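Local coordinates for protein ribosomal RNA small subunit methyltransferase E (PDB 5O95) that probably methylates the N3 position of a specific uridine in 16S ribosomal RNA, with S-adenosyl-L-methionine as the methyl donor, at residues E52-S56 against V67-S71; E104-A108 against L235-Q239; R8-P12 against L23-A27. One frame throughout, in Å; residues are numbered along the deposited sequence.

The three contacts follow the chain in the order 3, 1, 2. Contacts 3 and 1 are neighbours, with centres about 12 Å apart, and both reach the five-stranded mixed sheet of the PUA-like N-terminal part. Contact 1 joins the hairpin strands 51-61 and 64-74, whereas contact 3 sets helix 25-34 beside the edge strand 8-10; Val67 packs on Leu23 where the two meet. Contact 2 is separate, its centre about 30 Å from that of contact 1 and 25 Å from that of contact 3. It joins helix 227-242 to the end of helix 94-104 in the methyltransferase part, at the dimer interface, whereas contacts 3 and 1 hold together the PUA-like sheet and its helix.

Contact 1: residues E52-S56 against V67-S71; sequences EFTAS and VRIAS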
loop_
_atom_site.group_PDB
_atom_site.type_symbol
_atom_site.label_atom_id
_atom_site.label_comp_id
_atom_site.label_asym_id
_atom_site.label_seq_id
_atom_site.Cartn_x
_atom_site.Cartn_y
_atom_site.Cartn_z
ATOM N N GLU B 52 15.119 -4.833 22.975
ATOM C CA GLU B 52 14.199 -5.964 22.982
ATOM C C GLU B 52 14.445 -6.778 24.244
ATOM O O GLU B 52 15.598 -7.067 24.583
ATOM C CB GLU B 52 14.407 -6.851 21.752
ATOM C CG GLU B 52 13.783 -6.260 20.483
ATOM C CD GLU B 52 13.948 -7.163 19.284
ATOM O OE1 GLU B 52 14.382 -8.327 19.414
ATOM O OE2 GLU B 52 13.605 -6.713 18.173
ATOM N N PHE B 53 13.362 -7.140 24.935
ATOM C CA PHE B 53 13.426 -7.876 26.196
ATOM C C PHE B 53 12.815 -9.248 25.953
ATOM O O PHE B 53 11.622 -9.364 25.667
ATOM C CB PHE B 53 12.675 -7.106 27.277
ATOM C CG PHE B 53 13.214 -5.720 27.497
ATOM C CD1 PHE B 53 12.769 -4.658 26.702
ATOM C CD2 PHE B 53 14.160 -5.478 28.496
ATOM C CE1 PHE B 53 13.286 -3.386 26.872
ATOM C CE2 PHE B 53 14.689 -4.212 28.673
ATOM C CZ PHE B 53 14.232 -3.154 27.868
ATOM N N THR B 54 13.633 -10.287 26.036
ATOM C CA THR B 54 13.113 -11.637 25.877
ATOM C C THR B 54 12.456 -12.032 27.180
ATOM O O THR B 54 13.083 -11.945 28.244
ATOM C CB THR B 54 14.239 -12.601 25.517
ATOM O OG1 THR B 54 14.836 -12.189 24.289
ATOM C CG2 THR B 54 13.695 -14.021 25.343
ATOM N N ALA B 55 11.194 -12.440 27.114
ATOM C CA ALA B 55 10.411 -12.641 28.319
ATOM C C ALA B 55 9.559 -13.887 28.159
ATOM O O ALA B 55 9.342 -14.388 27.055
ATOM C CB ALA B 55 9.514 -11.433 28.644
ATOM N N SER B 56 9.087 -14.390 29.283
ATOM C CA SER B 56 8.136 -15.482 29.278
ATOM C C SER B 56 7.033 -15.172 30.270
ATOM O O SER B 56 7.228 -14.445 31.254
ATOM C CB SER B 56 8.790 -16.813 29.601
ATOM O OG SER B 56 9.346 -16.762 30.891
ATOM N N VAL B 67 5.245 -11.180 33.503
ATOM C CA VAL B 67 6.257 -11.773 32.637
ATOM C C VAL B 67 7.619 -11.658 33.299
ATOM O O VAL B 67 7.924 -10.682 33.988
ATOM C CB VAL B 67 6.266 -11.177 31.213
ATOM C CG1 VAL B 67 4.852 -11.153 30.656
ATOM C CG2 VAL B 67 6.917 -9.791 31.184
ATOM N N ARG B 68 8.446 -12.668 33.077
ATOM C CA ARG B 68 9.789 -12.712 33.631
ATOM C C ARG B 68 10.758 -12.343 32.516
ATOM O O ARG B 68 10.784 -13.001 31.472
ATOM C CB ARG B 68 10.076 -14.102 34.200
ATOM C CG ARG B 68 11.456 -14.244 34.844
ATOM C CD ARG B 68 11.598 -13.369 36.099
ATOM N NE ARG B 68 10.650 -13.742 37.147
ATOM C CZ ARG B 68 10.653 -13.226 38.373
ATOM N NH1 ARG B 68 11.549 -12.306 38.698
ATOM N NH2 ARG B 68 9.755 -13.620 39.272
ATOM N N ILE B 69 11.494 -11.251 32.712
ATOM C CA ILE B 69 12.476 -10.790 31.740
ATOM C C ILE B 69 13.705 -11.683 31.845
ATOM O O ILE B 69 14.339 -11.757 32.906
ATOM C CB ILE B 69 12.874 -9.327 32.000
ATOM C CG1 ILE B 69 11.650 -8.422 32.159
ATOM C CG2 ILE B 69 13.814 -8.847 30.901
ATOM C CD1 ILE B 69 10.863 -8.270 30.929
ATOM N N ALA B 70 14.049 -12.360 30.750
ATOM C CA ALA B 70 15.231 -13.220 30.751
ATOM C C ALA B 70 16.480 -12.503 30.255
ATOM O O ALA B 70 17.577 -12.717 30.792
ATOM C CB ALA B 70 14.980 -14.452 29.882
ATOM N N SER B 71 16.357 -11.674 29.225
ATOM C CA SER B 71 17.540 -11.076 28.631
ATOM C C SER B 71 17.127 -9.851 27.829
ATOM O O SER B 71 15.943 -9.647 27.525
ATOM C CB SER B 71 18.309 -12.083 27.775
ATOM O OG SER B 71 17.504 -12.444 26.664
HETATM O O HOH W 1 11.695 -15.528 30.935
#
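Thr54 is held by backbone bonds to both Ala70 and Ser71. Its N donates to Ser71 O at 2.8 Å. Its carbonyl oxygen receives Ala70 N at 2.7 Å and also takes a weak, longer bond of 3.4 Å from Ser71 N. Ala70 and Ser71 both face Thr54, a classic beta bulge in the hairpin of strands 51-61 and 64-74 within the PUA-like domain, and Ala70 has the near-helical psi of -40° usual at the first position of such a bulge. Further along, Ser56 and Arg68 form a hydrogen-bonded antiparallel pair, with Arg68 N reaching Ser56 O at 2.8 Å and Ser56 N returning the bond to Arg68 O. A water bridges Ser56 OG and Arg68 O, 2.7 Å from each, and donates to the carbonyl. Beyond its backbone pair, the bent Arg68 side chain leads away to Glu58 and Gly18 O. Apolar contacts gather about Ala55 and Ile69, with Leu45 of strand 42-46 touching Ile69. Ala55 CB lies 4.0 Å from Val67 CG2 and 4.1 Å from Ile69 CD1. The chi1 of Ile69 (-50°) sends CG1, with CD1, to Ala55 and directs CG2 to the edge of the Phe53 ring, near its plane and 4.2 Å from Phe53 CD2.

Contact 2: residues E104-A108 against L235-Q239; sequences ELGVA and LSVLQ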
loop_
_atom_site.group_PDB
_atom_site.type_symbol
_atom_site.label_atom_id
_atom_site.label_comp_id
_atom_site.label_asym_id
_atom_site.label_seq_id
_atom_site.Cartn_x
_atom_site.Cartn_y
_atom_site.Cartn_z
ATOM N N GLU B 104 5.188 0.693 9.004
ATOM C CA GLU B 104 5.901 -0.441 8.399
ATOM C C GLU B 104 6.999 0.029 7.462
ATOM O O GLU B 104 8.057 -0.619 7.358
ATOM C CB GLU B 104 4.942 -1.337 7.603
ATOM C CG GLU B 104 3.902 -2.044 8.426
ATOM C CD GLU B 104 2.892 -2.808 7.565
ATOM O OE1 GLU B 104 3.303 -3.545 6.649
ATOM O OE2 GLU B 104 1.679 -2.669 7.818
ATOM N N LEU B 105 6.749 1.133 6.727
ATOM C CA LEU B 105 7.732 1.671 5.797
ATOM C C LEU B 105 8.771 2.538 6.478
ATOM O O LEU B 105 9.539 3.212 5.789
ATOM C CB LEU B 105 7.038 2.435 4.645
ATOM C CG LEU B 105 6.771 1.621 3.390
ATOM C CD1 LEU B 105 8.111 1.154 2.785
ATOM C CD2 LEU B 105 5.927 0.417 3.698
ATOM N N GLY B 106 8.826 2.515 7.817
ATOM C CA GLY B 106 9.886 3.183 8.543
ATOM C C GLY B 106 9.761 4.681 8.691
ATOM O O GLY B 106 10.753 5.339 9.000
ATOM N N VAL B 107 8.574 5.248 8.464
ATOM C CA VAL B 107 8.431 6.695 8.580
ATOM C C VAL B 107 8.921 7.119 9.963
ATOM O O VAL B 107 8.734 6.405 10.948
ATOM C CB VAL B 107 6.961 7.077 8.332
ATOM C CG1 VAL B 107 6.104 6.774 9.581
ATOM C CG2 VAL B 107 6.820 8.540 7.910
ATOM N N ALA B 108 9.575 8.280 10.023
ATOM C CA ALA B 108 10.113 8.781 11.280
ATOM C C ALA B 108 9.105 9.634 12.037
ATOM O O ALA B 108 9.090 9.615 13.274
ATOM C CB ALA B 108 11.369 9.610 10.998
ATOM N N LEU B 235 6.603 6.727 0.229
ATOM C CA LEU B 235 7.525 6.245 1.254
ATOM C C LEU B 235 8.393 5.112 0.731
ATOM O O LEU B 235 9.594 5.054 1.028
ATOM C CB LEU B 235 6.766 5.791 2.491
ATOM C CG LEU B 235 6.078 6.913 3.265
ATOM C CD1 LEU B 235 5.376 6.359 4.448
ATOM C CD2 LEU B 235 7.089 7.956 3.681
ATOM N N SER B 236 7.808 4.201 -0.054
ATOM C CA SER B 236 8.596 3.098 -0.616
ATOM C C SER B 236 9.677 3.621 -1.549
ATOM O O SER B 236 10.824 3.162 -1.520
ATOM C CB SER B 236 7.669 2.151 -1.392
ATOM O OG SER B 236 6.659 1.562 -0.595
ATOM N N VAL B 237 9.308 4.556 -2.427
ATOM C CA VAL B 237 10.272 5.067 -3.390
ATOM C C VAL B 237 11.365 5.854 -2.684
ATOM O O VAL B 237 12.549 5.709 -2.996
ATOM C CB VAL B 237 9.562 5.903 -4.470
ATOM C CG1 VAL B 237 10.589 6.593 -5.354
ATOM C CG2 VAL B 237 8.622 5.036 -5.298
ATOM N N LEU B 238 10.991 6.669 -1.687
ATOM C CA LEU B 238 11.989 7.452 -0.965
ATOM C C LEU B 238 12.906 6.563 -0.130
ATOM O O LEU B 238 14.115 6.787 -0.098
ATOM C CB LEU B 238 11.297 8.484 -0.069
ATOM C CG LEU B 238 10.521 9.549 -0.844
ATOM C CD1 LEU B 238 9.747 10.427 0.142
ATOM C CD2 LEU B 238 11.460 10.386 -1.704
ATOM N N GLN B 239 12.356 5.532 0.520
ATOM C CA GLN B 239 13.206 4.631 1.294
ATOM C C GLN B 239 14.116 3.815 0.400
ATOM O O GLN B 239 15.228 3.464 0.798
ATOM C CB GLN B 239 12.369 3.683 2.139
ATOM C CG GLN B 239 11.658 4.350 3.310
ATOM C CD GLN B 239 12.599 4.767 4.452
ATOM O OE1 GLN B 239 13.823 4.840 4.305
ATOM N NE2 GLN B 239 11.995 5.059 5.596
#
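Leu105 packs closely on Leu235 and Ser236 of helix 227-242. Its CB stands 4.0 Å from Leu235 CB, and its CD1 lies against CA and OG of Ser236, 3.7 Å from OG. That hydroxyl is hydrogen-bonded to Ile232 O and to Thr233 OG1 of the second subunit, so the methyl packs against an oxygen already engaged in polar bonds. Val107 is the looser part, although all six touching residues are buried: its nearest approach to Leu235 is CB to CD1, 4.3 Å. Gln239 comes close but at a poor angle. Its chain, bent at chi2 (-72°), swings NE2 to within 3.1 Å of Leu105 O, but the N-H...O angle of 134° makes this a weak hydrogen bond. The other amide atom, Gln239 OE1, is held by Ser79 OG. Helix 94-104 ends here in a Schellman motif with Gly106 as C-prime residue at a positive phi of 78°, and the Leu105 carbonyl just before it takes the glutamine N-H. Glu104 OE1 is hydrogen-bonded to Thr229 OG1 and Arg226 N, and Glu104 O to NE of the cofactor-binding Arg223, all of the second subunit, making the contact part of the dimer interface of this RsmE-family methyltransferase of the SPOUT clan. The contacts suggest that apolar packing contributes most, while one weak, bent hydrogen bond from the glutamine amide gives a buried carbonyl a partner at the helix terminus.

Contact 3: residues R8-P12 against L23-A27; sequences RIYQP and LSPEA
Ser24 OG is gripped by two N-H groups: Gln11 NE2 across the contact at 3.0 Å, and Ala27 N within its own segment at 3.2 Å. The first of these bonds is one half of a two-point clasp, because Gln11 OE1 in turn accepts from Ser24 N at 2.8 Å. OE1 thus takes the backbone N-H and NE2 gives to the hydroxyl of the same serine; both N-H...acceptor angles are 165°, nearly straight. A third bond fixes the rotation of the amide: NE2 gives its other hydrogen to Tyr10 O at 2.9 Å. Both acceptors of NE2 lie within 10° of the amide plane, and the angle they subtend at the nitrogen is wide, as separate N-H bonds require. Ser24 N, by contrast, sits somewhat tilted from the carbonyl plane at OE1. The bend of the Gln11 chain at chi2 (-71°) turns the amide from the strand toward the serine. Three bonds thus hold the polar end of a buried glutamine, leaving little doubt about which end is oxygen and which nitrogen.

Apolar atoms close in around this clasp. Ala27 CB lies 3.3 Å from Gln11 NE2, and the Leu23 side chain crosses that of Gln11 at about a right angle, CD2 standing 3.7 Å from OE1. Ile9 CG2 meets Ala27 CB at 3.9 Å. Around these groups Ile9 also touches Val31 of helix 25-34 and Leu45 of strand 42-46, while Leu23 reaches Val65 and Val67 of strand 64-74. Ser24 is the N-cap of helix 25-34, and here a glutamine following strand 8-10 binds that N-cap and fastens the helix start to the edge of the mixed sheet in the PUA-like domain.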
loop_
_atom_site.group_PDB
_atom_site.type_symbol
_atom_site.label_atom_id
_atom_site.label_comp_id
_atom_site.label_asym_id
_atom_site.label_seq_id
_atom_site.Cartn_x
_atom_site.Cartn_y
_atom_site.Cartn_z
ATOM N N ARG B 8 5.470 -9.841 19.669
ATOM C CA ARG B 8 6.109 -8.620 20.138
ATOM C C ARG B 8 5.080 -7.699 20.782
ATOM O O ARG B 8 3.972 -7.537 20.259
ATOM C CB ARG B 8 6.759 -7.860 18.982
ATOM C CG ARG B 8 8.027 -8.514 18.470
ATOM C CD ARG B 8 8.357 -8.011 17.066
ATOM N NE ARG B 8 8.358 -6.555 16.998
ATOM C CZ ARG B 8 9.327 -5.772 17.471
ATOM N NH1 ARG B 8 10.424 -6.302 18.067
ATOM N NH2 ARG B 8 9.214 -4.467 17.379
ATOM N N ILE B 9 5.459 -7.080 21.903
ATOM C CA ILE B 9 4.562 -6.236 22.692
ATOM C C ILE B 9 5.344 -5.004 23.130
ATOM O O ILE B 9 6.411 -5.127 23.740
ATOM C CB ILE B 9 4.030 -6.976 23.944
ATOM C CG1 ILE B 9 3.254 -8.249 23.571
ATOM C CG2 ILE B 9 3.183 -6.052 24.819
ATOM C CD1 ILE B 9 1.929 -7.952 22.818
ATOM N N TYR B 10 4.814 -3.819 22.851
ATOM C CA TYR B 10 5.461 -2.592 23.280
ATOM C C TYR B 10 5.159 -2.351 24.755
ATOM O O TYR B 10 3.989 -2.313 25.158
ATOM C CB TYR B 10 4.861 -1.427 22.488
ATOM C CG TYR B 10 5.236 -0.063 22.994
ATOM C CD1 TYR B 10 6.545 0.408 22.931
ATOM C CD2 TYR B 10 4.269 0.762 23.566
ATOM C CE1 TYR B 10 6.880 1.676 23.388
ATOM C CE2 TYR B 10 4.589 2.036 24.034
ATOM C CZ TYR B 10 5.885 2.488 23.952
ATOM O OH TYR B 10 6.186 3.750 24.410
ATOM N N GLN B 11 6.219 -2.184 25.564
ATOM C CA GLN B 11 6.060 -1.728 26.942
ATOM C C GLN B 11 7.141 -0.690 27.197
ATOM O O GLN B 11 8.336 -1.006 27.058
ATOM C CB GLN B 11 6.273 -2.884 27.931
ATOM C CG GLN B 11 5.153 -3.923 27.996
ATOM C CD GLN B 11 3.913 -3.368 28.654
ATOM O OE1 GLN B 11 3.730 -3.466 29.876
ATOM N NE2 GLN B 11 3.047 -2.750 27.845
ATOM N N PRO B 12 6.786 0.535 27.575
ATOM C CA PRO B 12 7.809 1.540 27.858
ATOM C C PRO B 12 8.555 1.176 29.134
ATOM O O PRO B 12 8.048 0.448 29.992
ATOM C CB PRO B 12 6.998 2.824 28.047
ATOM C CG PRO B 12 5.659 2.348 28.510
ATOM C CD PRO B 12 5.419 1.072 27.726
ATOM N N LEU B 23 2.491 -6.581 33.010
ATOM C CA LEU B 23 2.227 -5.797 31.818
ATOM C C LEU B 23 1.229 -4.700 32.128
ATOM O O LEU B 23 0.397 -4.835 33.027
ATOM C CB LEU B 23 1.674 -6.697 30.722
ATOM C CG LEU B 23 2.640 -7.773 30.242
ATOM C CD1 LEU B 23 1.958 -8.542 29.107
ATOM C CD2 LEU B 23 3.946 -7.166 29.762
ATOM N N SER B 24 1.319 -3.594 31.368
ATOM C CA SER B 24 0.313 -2.556 31.502
ATOM C C SER B 24 -1.061 -3.178 31.286
ATOM O O SER B 24 -1.181 -4.187 30.588
ATOM C CB SER B 24 0.532 -1.475 30.450
ATOM O OG SER B 24 0.419 -2.026 29.134
ATOM N N PRO B 25 -2.112 -2.606 31.882
ATOM C CA PRO B 25 -3.451 -3.180 31.678
ATOM C C PRO B 25 -3.815 -3.352 30.212
ATOM O O PRO B 25 -4.411 -4.370 29.840
ATOM C CB PRO B 25 -4.368 -2.185 32.407
ATOM C CG PRO B 25 -3.484 -1.661 33.522
ATOM C CD PRO B 25 -2.109 -1.550 32.915
ATOM N N GLU B 26 -3.475 -2.377 29.367
ATOM C CA GLU B 26 -3.762 -2.516 27.941
ATOM C C GLU B 26 -3.029 -3.706 27.344
ATOM O O GLU B 26 -3.597 -4.457 26.544
ATOM C CB GLU B 26 -3.403 -1.233 27.188
ATOM C CG GLU B 26 -4.380 -0.102 27.455
ATOM C CD GLU B 26 -5.775 -0.434 26.982
ATOM O OE1 GLU B 26 -5.976 -0.483 25.754
ATOM O OE2 GLU B 26 -6.664 -0.658 27.833
ATOM N N ALA B 27 -1.757 -3.884 27.706
ATOM C CA ALA B 27 -0.979 -4.989 27.145
ATOM C C ALA B 27 -1.406 -6.312 27.761
ATOM O O ALA B 27 -1.364 -7.348 27.091
ATOM C CB ALA B 27 0.517 -4.743 27.366
#